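Local coordinates for hypothetical protein jhp0584 (Helicobacter pylori J99, PDB 4R7K) that is of unknown function but, as a member of the SRPBCC (START-like) superfamily, may bind a hydrophobic ligand between its antiparallel sheet and its long C-terminal helix, at residues I31-W37 / E136-L142; F57-V61 / L142-L146; L64-W70 / T88-D92. All blocks are in the same frame, centred on the assembly; numbering follows the deposited sequence.

Contact 1 (I31-W37 / E136-L142); sequences IRWPKKW and EVYHAWL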
# COMPACT_ATOMS: atom_id res chain seq x y z
N ILE A 31 2.43 -19.68 17.04
CA ILE A 31 3.78 -19.31 17.41
C ILE A 31 4.00 -19.30 18.91
O ILE A 31 3.13 -18.85 19.66
CB ILE A 31 4.11 -17.93 16.82
CG1 ILE A 31 4.34 -18.13 15.32
CG2 ILE A 31 5.38 -17.36 17.47
CD1 ILE A 31 4.40 -16.89 14.49
N ARG A 32 5.15 -19.82 19.35
CA ARG A 32 5.51 -19.82 20.78
C ARG A 32 6.34 -18.55 21.04
O ARG A 32 7.43 -18.42 20.52
CB ARG A 32 6.31 -21.05 21.16
CG ARG A 32 5.64 -22.37 20.83
CD ARG A 32 6.44 -23.56 21.35
NE ARG A 32 5.71 -24.81 21.09
CZ ARG A 32 6.12 -25.82 20.33
NH1 ARG A 32 7.34 -25.84 19.78
NH2 ARG A 32 5.32 -26.88 20.19
N TRP A 33 5.81 -17.61 21.83
CA TRP A 33 6.52 -16.34 22.10
C TRP A 33 7.25 -16.29 23.42
O TRP A 33 6.69 -16.65 24.45
CB TRP A 33 5.52 -15.16 22.14
CG TRP A 33 4.77 -14.94 20.88
CD1 TRP A 33 3.58 -15.47 20.57
CD2 TRP A 33 5.17 -14.15 19.73
NE1 TRP A 33 3.19 -15.07 19.31
CE2 TRP A 33 4.17 -14.29 18.76
CE3 TRP A 33 6.29 -13.39 19.42
CZ2 TRP A 33 4.24 -13.67 17.53
CZ3 TRP A 33 6.35 -12.76 18.21
CH2 TRP A 33 5.34 -12.91 17.27
N PRO A 34 8.50 -15.81 23.42
CA PRO A 34 9.11 -15.57 24.71
C PRO A 34 8.26 -14.50 25.41
O PRO A 34 7.63 -13.67 24.74
CB PRO A 34 10.53 -15.09 24.37
CG PRO A 34 10.76 -15.54 22.97
CD PRO A 34 9.43 -15.53 22.30
N LYS A 35 8.24 -14.53 26.75
CA LYS A 35 7.42 -13.63 27.56
C LYS A 35 7.54 -12.17 27.15
O LYS A 35 6.54 -11.45 27.02
CB LYS A 35 7.82 -13.76 29.02
CG LYS A 35 6.95 -12.95 29.96
CD LYS A 35 7.57 -12.89 31.33
CE LYS A 35 6.69 -12.12 32.27
NZ LYS A 35 7.34 -12.09 33.60
N LYS A 36 8.77 -11.75 26.95
CA LYS A 36 9.12 -10.40 26.56
C LYS A 36 8.48 -9.89 25.26
O LYS A 36 8.33 -8.68 25.07
CB LYS A 36 10.65 -10.39 26.43
CG LYS A 36 11.27 -9.18 25.82
CD LYS A 36 12.78 -9.28 25.89
CE LYS A 36 13.40 -8.07 25.22
NZ LYS A 36 14.90 -8.13 25.22
N TRP A 37 8.13 -10.80 24.36
CA TRP A 37 7.65 -10.47 23.02
C TRP A 37 6.17 -10.73 22.76
O TRP A 37 5.69 -10.46 21.64
CB TRP A 37 8.46 -11.26 22.00
CG TRP A 37 9.91 -10.89 22.04
CD1 TRP A 37 10.93 -11.66 22.48
CD2 TRP A 37 10.47 -9.62 21.68
NE1 TRP A 37 12.11 -10.96 22.40
CE2 TRP A 37 11.85 -9.70 21.92
CE3 TRP A 37 9.94 -8.44 21.18
CZ2 TRP A 37 12.72 -8.64 21.66
CZ3 TRP A 37 10.81 -7.39 20.89
CH2 TRP A 37 12.17 -7.48 21.15
N GLU A 136 14.25 -3.05 18.60
CA GLU A 136 14.54 -4.46 18.80
C GLU A 136 13.28 -5.20 18.44
O GLU A 136 12.21 -4.78 18.84
CB GLU A 136 14.97 -4.76 20.24
CG GLU A 136 15.51 -6.16 20.43
CD GLU A 136 15.90 -6.45 21.88
OE1 GLU A 136 15.51 -5.67 22.76
OE2 GLU A 136 16.57 -7.45 22.14
N VAL A 137 13.41 -6.29 17.67
CA VAL A 137 12.25 -7.08 17.22
C VAL A 137 12.45 -8.61 17.41
O VAL A 137 13.58 -9.08 17.59
CB VAL A 137 11.93 -6.80 15.74
CG1 VAL A 137 11.91 -5.29 15.48
CG2 VAL A 137 12.94 -7.46 14.77
N TYR A 138 11.34 -9.34 17.36
CA TYR A 138 11.35 -10.81 17.39
C TYR A 138 10.45 -11.21 16.24
O TYR A 138 9.24 -10.92 16.25
CB TYR A 138 10.84 -11.33 18.71
CG TYR A 138 10.96 -12.83 18.91
CD1 TYR A 138 12.11 -13.40 19.46
CD2 TYR A 138 9.91 -13.68 18.61
CE1 TYR A 138 12.20 -14.77 19.66
CE2 TYR A 138 10.02 -15.06 18.79
CZ TYR A 138 11.15 -15.60 19.32
OH TYR A 138 11.22 -16.97 19.51
N HIS A 139 11.02 -11.80 15.20
CA HIS A 139 10.28 -12.14 13.99
C HIS A 139 10.18 -13.66 13.89
O HIS A 139 11.16 -14.35 13.76
CB HIS A 139 11.07 -11.62 12.82
CG HIS A 139 10.38 -11.76 11.51
ND1 HIS A 139 10.82 -11.10 10.38
CD2 HIS A 139 9.23 -12.37 11.16
CE1 HIS A 139 10.02 -11.39 9.37
NE2 HIS A 139 9.05 -12.16 9.81
N ALA A 140 8.95 -14.16 13.96
CA ALA A 140 8.72 -15.59 14.02
C ALA A 140 7.98 -16.06 12.79
O ALA A 140 7.19 -15.30 12.15
CB ALA A 140 7.93 -15.94 15.26
N TRP A 141 8.22 -17.32 12.48
CA TRP A 141 7.65 -17.95 11.33
C TRP A 141 7.16 -19.32 11.70
O TRP A 141 7.80 -20.05 12.50
CB TRP A 141 8.72 -18.12 10.23
CG TRP A 141 9.32 -16.89 9.65
CD1 TRP A 141 10.31 -16.12 10.21
CD2 TRP A 141 9.06 -16.32 8.36
NE1 TRP A 141 10.65 -15.10 9.35
CE2 TRP A 141 9.90 -15.19 8.21
CE3 TRP A 141 8.20 -16.65 7.30
CZ2 TRP A 141 9.87 -14.38 7.08
CZ3 TRP A 141 8.15 -15.83 6.18
CH2 TRP A 141 9.00 -14.73 6.06
N LEU A 142 6.06 -19.71 11.06
CA LEU A 142 5.50 -21.03 11.19
C LEU A 142 5.05 -21.48 9.81
O LEU A 142 4.15 -20.87 9.22
CB LEU A 142 4.32 -21.03 12.16
CG LEU A 142 3.89 -22.41 12.69
CD1 LEU A 142 3.05 -22.22 13.95
CD2 LEU A 142 3.11 -23.14 11.60
O HOH W 1 9.19 -18.30 18.46
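The loop 31-37 runs against the direction of strand 136-142, with Ile-31 over Leu-142 at one end and Trp-37 over Tyr-138 (CA to CA 6.7 Å) at the other. Side chains fill the gap, Tyr-138 at their middle. Its CG lies anti to the backbone N (chi1 -173°), and CB rests 3.5 Å from the centroid of the five-membered ring of Trp-37, almost straight above it. The phenol ring continues from there in an offset stack on the same indole ring, centroids 4.7 Å apart and planes at 19°. Pro-34 comes down on that same ring face of Tyr-138 nearer the hydroxyl end, CD making a CH-pi contact. Trp-33 instead reaches the phenol edge, CZ3 3.7 Å from Tyr-138 CD2, with the two rings inclined at 53°. Beyond this aromatic cluster Ile-31 CG2 packs on Ala-140 CB at 3.7 Å. At the Trp-37 end, Lys-36 NZ forms a long salt bridge of 3.5 Å to Glu-136 OE1, while Glu-136 OE2 is held by Arg-124 of strand 118-126. A water joins Tyr-138 OH (2.6 Å) to Arg-32 O, to which it donates. Against strand 136-142 the loop is thus held mainly by aromatic and apolar packing, with a charge pair at the margin, while Trp-37 O bonds Ser-158 OG on the neighbouring strand.

Contact 2 (F57-V61 / L142-L146); sequences FNKVV and LVEKL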
# COMPACT_ATOMS: atom_id res chain seq x y z
N PHE A 57 6.11 -28.13 0.86
CA PHE A 57 6.62 -27.76 2.18
C PHE A 57 8.14 -27.66 2.19
O PHE A 57 8.68 -26.65 2.59
CB PHE A 57 6.16 -28.76 3.23
CG PHE A 57 6.77 -28.57 4.60
CD1 PHE A 57 6.24 -27.65 5.50
CD2 PHE A 57 7.82 -29.37 5.03
CE1 PHE A 57 6.78 -27.50 6.76
CE2 PHE A 57 8.38 -29.21 6.29
CZ PHE A 57 7.85 -28.29 7.16
N ASN A 58 8.81 -28.72 1.76
CA ASN A 58 10.29 -28.74 1.78
C ASN A 58 10.92 -27.58 1.05
O ASN A 58 11.89 -26.98 1.52
CB ASN A 58 10.80 -30.09 1.29
CG ASN A 58 10.76 -31.15 2.38
OD1 ASN A 58 10.97 -30.84 3.57
ND2 ASN A 58 10.52 -32.39 2.00
N LYS A 59 10.36 -27.24 -0.10
CA LYS A 59 10.89 -26.16 -0.91
C LYS A 59 10.72 -24.82 -0.20
O LYS A 59 11.60 -23.98 -0.23
CB LYS A 59 10.23 -26.19 -2.30
CG LYS A 59 10.89 -25.35 -3.38
CD LYS A 59 12.38 -25.62 -3.60
CE LYS A 59 12.71 -27.03 -4.04
NZ LYS A 59 14.17 -27.20 -4.25
N VAL A 60 9.60 -24.62 0.44
CA VAL A 60 9.35 -23.38 1.16
C VAL A 60 10.35 -23.23 2.30
O VAL A 60 10.96 -22.17 2.48
CB VAL A 60 7.90 -23.32 1.66
CG1 VAL A 60 7.70 -22.14 2.61
CG2 VAL A 60 6.95 -23.23 0.48
N VAL A 61 10.56 -24.31 3.05
CA VAL A 61 11.50 -24.28 4.18
C VAL A 61 12.91 -23.93 3.65
O VAL A 61 13.63 -23.09 4.20
CB VAL A 61 11.47 -25.62 4.94
CG1 VAL A 61 12.57 -25.68 5.98
CG2 VAL A 61 10.14 -25.84 5.61
N LEU A 142 6.06 -19.71 11.06
CA LEU A 142 5.50 -21.03 11.19
C LEU A 142 5.05 -21.48 9.81
O LEU A 142 4.15 -20.87 9.22
CB LEU A 142 4.32 -21.03 12.16
CG LEU A 142 3.89 -22.41 12.69
CD1 LEU A 142 3.05 -22.22 13.95
CD2 LEU A 142 3.11 -23.14 11.60
N VAL A 143 5.71 -22.52 9.30
CA VAL A 143 5.40 -23.09 7.99
C VAL A 143 4.88 -24.50 8.27
O VAL A 143 5.55 -25.26 8.97
CB VAL A 143 6.66 -23.19 7.08
CG1 VAL A 143 6.27 -23.75 5.70
CG2 VAL A 143 7.32 -21.83 6.86
N GLU A 144 3.70 -24.85 7.74
CA GLU A 144 3.16 -26.17 7.95
C GLU A 144 2.31 -26.72 6.83
O GLU A 144 1.67 -25.99 6.05
CB GLU A 144 2.36 -26.27 9.26
CG GLU A 144 1.11 -25.42 9.30
CD GLU A 144 0.33 -25.60 10.60
OE1 GLU A 144 0.49 -26.67 11.25
OE2 GLU A 144 -0.45 -24.68 10.97
N LYS A 145 2.34 -28.04 6.74
CA LYS A 145 1.51 -28.78 5.81
C LYS A 145 0.08 -28.87 6.37
O LYS A 145 -0.10 -29.17 7.56
CB LYS A 145 2.02 -30.21 5.72
CG LYS A 145 3.39 -30.40 5.13
CD LYS A 145 3.63 -31.92 5.04
CE LYS A 145 4.89 -32.30 4.33
NZ LYS A 145 4.77 -32.01 2.88
N LEU A 146 -0.90 -28.61 5.52
CA LEU A 146 -2.31 -28.70 5.91
C LEU A 146 -2.95 -29.76 5.03
O LEU A 146 -2.39 -30.12 4.00
CB LEU A 146 -3.05 -27.37 5.72
CG LEU A 146 -2.58 -26.13 6.49
CD1 LEU A 146 -3.57 -25.03 6.28
CD2 LEU A 146 -2.43 -26.46 7.96
O HOH W 2 3.91 -30.08 0.77
O HOH W 3 7.26 -31.32 1.24
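Phe-57 stands with its ring edge to the strand and its CB against the side chain of Lys-145, so that both ends of the residue are engaged. With CG anti to the backbone N (chi1 173°), the ring reaches from the helix to the backbone of the strand, where CE1 comes 3.4 Å from Val-143 O, close to the ring plane. One ortho carbon, CD1, lies 3.9 Å from Val-143 CG1, and within the helix Val-61 CG2 covers one face of the same ring. Val-143 CG1 is the methyl that most of the apolar packing uses: Val-60 CG1 approaches it obliquely at 3.8 Å, and Val-61 CG2 stands farther off.

Helix 57-65, which follows the first strand of the sheet, here lies on the sheet of an SRPBCC helix-grip fold. The short axes of 57-61 and 142-146 are antiparallel, at 172°, and 8.9 Å apart at their closest. Val-60 also meets Leu-186 and Ser-190 of the C-terminal helix 174-190, and Val-143 touches Leu-119 and Val-151 on the two neighbouring strands.

Lys-145 crosses Phe-57 at about a right angle. Its CG sits 3.7 Å from Phe-57 CB, and a bend at the last torsion (chi4 -70°) turns NZ back over that same CB. The ammonium group therefore ends near the start of the helix. One water accepts from Lys-145 NZ and from Asn-58 N; a second accepts from Phe-57 N at 2.9 Å and, weakly, from Lys-145 NZ. Both waters accept between groups that can only donate; the positive helix end would probably disfavour the ammonium charge there, and the water oxygens may soften this. Glu-144 points to the other face of the sheet, where Arg-152 holds it in a salt bridge.

Contact 3 (L64-W70 / T88-D92); sequences LRDASHW and TILKD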
# COMPACT_ATOMS: atom_id res chain seq x y z
N LEU A 64 13.17 -20.26 2.77
CA LEU A 64 13.08 -19.38 3.93
C LEU A 64 14.36 -19.52 4.76
O LEU A 64 14.94 -18.51 5.14
CB LEU A 64 11.88 -19.73 4.80
CG LEU A 64 11.82 -18.97 6.12
CD1 LEU A 64 11.72 -17.48 5.85
CD2 LEU A 64 10.63 -19.44 6.94
N ARG A 65 14.76 -20.75 5.07
CA ARG A 65 15.99 -20.99 5.83
C ARG A 65 17.29 -20.57 5.13
O ARG A 65 18.25 -20.15 5.78
CB ARG A 65 16.17 -22.47 6.16
CG ARG A 65 15.22 -23.05 7.18
CD ARG A 65 15.70 -24.48 7.46
NE ARG A 65 16.98 -24.49 8.18
CZ ARG A 65 17.72 -25.58 8.41
NH1 ARG A 65 17.37 -26.77 7.93
NH2 ARG A 65 18.85 -25.46 9.12
N ASP A 66 17.37 -20.78 3.82
CA ASP A 66 18.60 -20.39 3.13
C ASP A 66 18.44 -18.94 2.70
O ASP A 66 17.89 -18.62 1.65
CB ASP A 66 18.92 -21.32 1.98
CG ASP A 66 20.23 -20.96 1.29
OD1 ASP A 66 20.77 -19.85 1.48
OD2 ASP A 66 20.70 -21.78 0.54
N ALA A 67 18.95 -18.07 3.55
CA ALA A 67 18.82 -16.64 3.36
C ALA A 67 19.43 -16.10 2.08
O ALA A 67 19.16 -14.96 1.73
CB ALA A 67 19.38 -15.91 4.58
N SER A 68 20.26 -16.89 1.39
CA SER A 68 20.81 -16.45 0.10
C SER A 68 19.68 -16.26 -0.94
O SER A 68 19.85 -15.52 -1.89
CB SER A 68 21.90 -17.40 -0.43
OG SER A 68 21.35 -18.65 -0.84
N HIS A 69 18.54 -16.92 -0.75
CA HIS A 69 17.41 -16.77 -1.69
C HIS A 69 16.57 -15.51 -1.50
O HIS A 69 15.88 -15.07 -2.42
CB HIS A 69 16.47 -17.96 -1.55
CG HIS A 69 17.10 -19.27 -1.89
ND1 HIS A 69 17.33 -19.67 -3.19
CD2 HIS A 69 17.55 -20.27 -1.11
CE1 HIS A 69 17.92 -20.85 -3.19
NE2 HIS A 69 18.04 -21.25 -1.93
N TRP A 70 16.61 -14.95 -0.29
CA TRP A 70 15.77 -13.80 0.08
C TRP A 70 15.83 -12.66 -0.93
O TRP A 70 14.79 -12.16 -1.40
CB TRP A 70 16.18 -13.28 1.46
CG TRP A 70 15.86 -14.19 2.60
CD1 TRP A 70 15.41 -15.48 2.53
CD2 TRP A 70 16.11 -13.93 3.99
NE1 TRP A 70 15.29 -16.01 3.79
CE2 TRP A 70 15.72 -15.08 4.70
CE3 TRP A 70 16.60 -12.82 4.69
CZ2 TRP A 70 15.80 -15.16 6.08
CZ3 TRP A 70 16.69 -12.90 6.05
CH2 TRP A 70 16.28 -14.07 6.74
N THR A 88 24.83 -20.12 4.28
CA THR A 88 23.76 -19.18 4.56
C THR A 88 22.46 -19.83 5.05
O THR A 88 21.39 -19.24 4.94
CB THR A 88 23.50 -18.32 3.30
OG1 THR A 88 23.21 -19.19 2.20
CG2 THR A 88 24.76 -17.50 2.96
N ILE A 89 22.59 -21.02 5.65
CA ILE A 89 21.45 -21.75 6.16
C ILE A 89 21.25 -21.43 7.65
O ILE A 89 22.07 -21.78 8.51
CB ILE A 89 21.64 -23.30 6.03
CG1 ILE A 89 22.15 -23.73 4.65
CG2 ILE A 89 20.33 -24.02 6.33
CD1 ILE A 89 21.27 -23.32 3.50
N LEU A 90 20.15 -20.75 7.96
CA LEU A 90 19.77 -20.44 9.35
C LEU A 90 19.49 -21.72 10.15
O LEU A 90 18.70 -22.58 9.70
CB LEU A 90 18.51 -19.59 9.40
CG LEU A 90 18.59 -18.24 8.68
CD1 LEU A 90 17.24 -17.60 8.67
CD2 LEU A 90 19.57 -17.35 9.39
N LYS A 91 20.10 -21.82 11.33
CA LYS A 91 19.83 -22.92 12.27
C LYS A 91 19.79 -22.27 13.67
O LYS A 91 19.99 -21.07 13.82
CB LYS A 91 20.91 -24.03 12.17
CG LYS A 91 22.31 -23.56 12.49
CD LYS A 91 23.37 -24.66 12.42
CE LYS A 91 24.74 -24.04 12.69
NZ LYS A 91 25.78 -25.05 12.98
N ASP A 92 19.55 -23.06 14.70
CA ASP A 92 19.47 -22.47 16.03
C ASP A 92 20.75 -21.67 16.33
O ASP A 92 21.86 -22.06 15.96
CB ASP A 92 19.21 -23.54 17.08
CG ASP A 92 18.66 -22.97 18.37
OD1 ASP A 92 18.26 -21.78 18.39
OD2 ASP A 92 18.63 -23.71 19.36
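An Asx turn at Asp-66, the residue at which the chain leaves helix 57-65, brings its carboxylate to Thr-88 on the incoming loop. Three donors converge on OD1: Thr-88 OG1 at 2.6 Å, Ser-68 OG at 2.7 Å and the backbone N of Ser-68, which closes the turn. Both hydroxyls meet OD1 from above the carboxylate plane, whereas the amide comes on its anti side. This concentration of donors on one oxygen would be expected to stabilise the negative charge. Against the rest of the carboxylate lies Ile-89 CD1, 3.4 Å from Asp-66 CG.

The backbones join in a single antiparallel bridge, with Asp-66 and Ile-89 as a non-hydrogen-bonded pair. It is flanked by the bonds Leu-90 N to Arg-65 O, nearly straight at 170°, and Ala-67 N to Thr-88 O. In the helix-grip fold this fastens the loop between helix 70-73 and strand 99-100 to the end of helix 57-65.

Arg-65 adds a side-on grip: NE (3.0 Å) and NH2 (2.9 Å) both donate to Leu-90 O, which lies in the guanidinium plane. NE arrives nearly in line with the carbonyl, NH2 from above the carbonyl plane. A bend at chi3 (69°) swings the guanidinium round to this oxygen, and Ile-89 CG2 covers one of its faces.

On the inner side Leu-90 CD1 touches Trp-70 CZ2 at 3.8 Å, and Leu-90 also packs on Val-109 and Trp-123 of the sheet. The indole is itself pinned, NE1 donating to Leu-64 O at 2.9 Å while Ala-67 CB sits over the centre of one ring face. Further out, Trp-70 meets Trp-182 of the C-terminal helix and Phe-98 edge-to-face.

Contacts 1 and 2 share strand 136-146 and Leu-142; their centres lie about 19 Å apart, and they use opposite faces of the sheet, loop 31-37 covering one and helix 57-65 the other. Contact 3, at the far end of that helix, lies about 14 Å from contact 2 and about 18 Å from contact 1, centre to centre. Leu-64 CD2 of contact 3 packs 3.7 Å from Trp-141 CE3, on the contact 1 strand, and 4.1 Å from Val-143 CG2 of contact 2. Along the chain contacts 1 and 2 alternate, and contact 3 is nested inside both. Contacts 1 and 2 thus bring early segments onto one late strand; contact 3 closes a shorter loop beside the sheet.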